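Local structure of beta-Lactamase/D-Alanine Carboxypeptidase (Pseudomonas syringae pv. tomato, 5EVI) at residues S33-R38 against D234-V239. The protein probably hydrolyses beta-lactam antibiotics to substituted beta-amino acids as a class C serine beta-lactamase, and so would contribute to antibiotic resistance. Numbering follows the deposited sequence.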
loop_
_atom_site.group_PDB
_atom_site.type_symbol
_atom_site.label_atom_id
_atom_site.label_comp_id
_atom_site.label_asym_id
_atom_site.label_seq_id
_atom_site.Cartn_x
_atom_site.Cartn_y
_atom_site.Cartn_z
ATOM N N SER D 33 13.607 -9.894 -2.972
ATOM C CA SER D 33 14.190 -9.300 -1.776
ATOM C C SER D 33 13.197 -9.400 -0.624
ATOM O O SER D 33 12.024 -9.113 -0.797
ATOM C CB SER D 33 14.566 -7.839 -2.023
ATOM O OG SER D 33 15.052 -7.235 -0.846
ATOM N N ILE D 34 13.693 -9.819 0.539
ATOM C CA ILE D 34 12.886 -10.010 1.765
ATOM C C ILE D 34 13.558 -9.234 2.899
ATOM O O ILE D 34 14.757 -9.385 3.108
ATOM C CB ILE D 34 12.788 -11.514 2.129
ATOM C CG1 ILE D 34 12.066 -12.292 1.029
ATOM C CG2 ILE D 34 12.100 -11.728 3.481
ATOM C CD1 ILE D 34 12.167 -13.805 1.135
ATOM N N ALA D 35 12.798 -8.383 3.581
ATOM C CA ALA D 35 13.209 -7.746 4.837
ATOM C C ALA D 35 12.338 -8.281 5.967
ATOM O O ALA D 35 11.134 -8.393 5.790
ATOM C CB ALA D 35 13.025 -6.247 4.727
ATOM N N ILE D 36 12.945 -8.596 7.113
ATOM C CA ILE D 36 12.207 -8.947 8.335
ATOM C C ILE D 36 12.642 -8.034 9.475
ATOM O O ILE D 36 13.829 -7.754 9.622
ATOM C CB ILE D 36 12.446 -10.421 8.755
ATOM C CG1 ILE D 36 12.183 -11.368 7.580
ATOM C CG2 ILE D 36 11.548 -10.796 9.940
ATOM C CD1 ILE D 36 12.642 -12.791 7.830
ATOM N N THR D 37 11.688 -7.591 10.295
ATOM C CA THR D 37 12.014 -6.798 11.479
ATOM C C THR D 37 11.400 -7.516 12.685
ATOM O O THR D 37 10.277 -8.011 12.610
ATOM C CB THR D 37 11.604 -5.314 11.335
ATOM O OG1 THR D 37 12.035 -4.566 12.487
ATOM C CG2 THR D 37 10.101 -5.153 11.097
ATOM N N ARG D 38 12.187 -7.623 13.758
ATOM C CA ARG D 38 11.801 -8.362 14.963
ATOM C C ARG D 38 12.392 -7.598 16.150
ATOM O O ARG D 38 13.618 -7.600 16.341
ATOM C CB ARG D 38 12.344 -9.802 14.902
ATOM C CG ARG D 38 11.330 -10.879 15.252
ATOM C CD ARG D 38 11.257 -11.188 16.747
ATOM N NE ARG D 38 12.267 -12.158 17.152
ATOM C CZ ARG D 38 12.324 -12.774 18.338
ATOM N NH1 ARG D 38 13.304 -13.644 18.571
ATOM N NH2 ARG D 38 11.411 -12.549 19.289
ATOM N N ASP D 234 14.292 0.447 2.562
ATOM C CA ASP D 234 13.403 1.600 2.763
ATOM C C ASP D 234 12.017 1.181 3.252
ATOM O O ASP D 234 11.484 1.784 4.182
ATOM C CB ASP D 234 13.262 2.442 1.488
ATOM C CG ASP D 234 14.358 3.486 1.350
ATOM O OD1 ASP D 234 15.545 3.148 1.548
ATOM O OD2 ASP D 234 14.028 4.652 1.044
ATOM N N LEU D 235 11.439 0.157 2.628
ATOM C CA LEU D 235 10.063 -0.241 2.935
ATOM C C LEU D 235 9.923 -0.878 4.326
ATOM O O LEU D 235 8.890 -0.705 4.968
ATOM C CB LEU D 235 9.492 -1.157 1.842
ATOM C CG LEU D 235 7.962 -1.236 1.723
ATOM C CD1 LEU D 235 7.348 0.142 1.488
ATOM C CD2 LEU D 235 7.558 -2.214 0.620
ATOM N N ILE D 236 10.948 -1.596 4.790
ATOM C CA ILE D 236 10.952 -2.144 6.159
ATOM C C ILE D 236 11.080 -1.041 7.229
ATOM O O ILE D 236 10.614 -1.219 8.356
ATOM C CB ILE D 236 12.031 -3.247 6.343
ATOM C CG1 ILE D 236 11.764 -4.115 7.589
ATOM C CG2 ILE D 236 13.433 -2.659 6.413
ATOM C CD1 ILE D 236 10.512 -4.964 7.519
ATOM N N ARG D 237 11.705 0.084 6.876
ATOM C CA ARG D 237 11.736 1.276 7.744
ATOM C C ARG D 237 10.339 1.887 7.891
ATOM O O ARG D 237 9.958 2.308 8.985
ATOM C CB ARG D 237 12.709 2.330 7.198
ATOM C CG ARG D 237 13.110 3.411 8.193
ATOM C CD ARG D 237 13.791 4.580 7.495
ATOM N NE ARG D 237 14.786 5.242 8.338
ATOM C CZ ARG D 237 14.542 6.195 9.246
ATOM N NH1 ARG D 237 13.305 6.645 9.483
ATOM N NH2 ARG D 237 15.556 6.707 9.941
ATOM N N PHE D 238 9.594 1.939 6.785
ATOM C CA PHE D 238 8.203 2.387 6.804
ATOM C C PHE D 238 7.318 1.439 7.616
ATOM O O PHE D 238 6.403 1.890 8.295
ATOM C CB PHE D 238 7.660 2.534 5.378
ATOM C CG PHE D 238 6.280 3.136 5.306
ATOM C CD1 PHE D 238 6.018 4.385 5.864
ATOM C CD2 PHE D 238 5.245 2.465 4.665
ATOM C CE1 PHE D 238 4.750 4.945 5.794
ATOM C CE2 PHE D 238 3.974 3.022 4.589
ATOM C CZ PHE D 238 3.725 4.264 5.154
ATOM N N VAL D 239 7.594 0.136 7.538
ATOM C CA VAL D 239 6.931 -0.861 8.398
ATOM C C VAL D 239 7.278 -0.615 9.878
ATOM O O VAL D 239 6.406 -0.684 10.750
ATOM C CB VAL D 239 7.287 -2.311 7.976
ATOM C CG1 VAL D 239 6.790 -3.335 8.998
ATOM C CG2 VAL D 239 6.705 -2.622 6.608
#
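The A35–I36 peptide plane presents one face to I236, whose CD1 stands almost along the plane normal above the carbonyl oxygen, 3.9 Å from A35 O. The edges of this plane serve the sheet: A35 makes backbone hydrogen bonds to V340 and I36 to Q43, on flanking strands. From its other face the I36 side chain departs, directed away from the helix.

Both residues beside I36 point their CB atoms at helix 232-243, and I236 fits against the pair. Its branch point meets the methyl of A35 at 3.5 Å between I236 CB and A35 CB, a close apolar contact matched by a CA-to-CA separation of 6.2 Å for these two residues. With CG1 of I236 anti to the backbone N (chi1 -162°), the longer arm runs on toward T37, and the two side chains meet at a slant, I236 CD1 lying 3.6 Å from T37 CG2. V239, one turn later, adds a looser contact, CG1 being 4.3 Å from T37 CG2. T37 divides its roles: OG1 lies opposite its own backbone N (chi1 -176°) and hydrogen-bonds E240 OE2, which leaves CG2, set between the backbone N and the carbonyl carbon, against I236. The hydroxyl of this buried residue thus also ties the strand to this same helix.

The segment axes come within 8.6 Å, their N-to-C directions 30° apart. I236 reaches across to F44 of strand 43-48, whereas V239 touches V340 of strand 337-343, seating the helix over three adjacent strands. On its far side F238 stacks with F73 of helix 70-83. Beneath the sheet, I34 and I36 pack on I359 of helix 349-363, giving the helix–sheet–helix layering of the serine beta-lactamase fold.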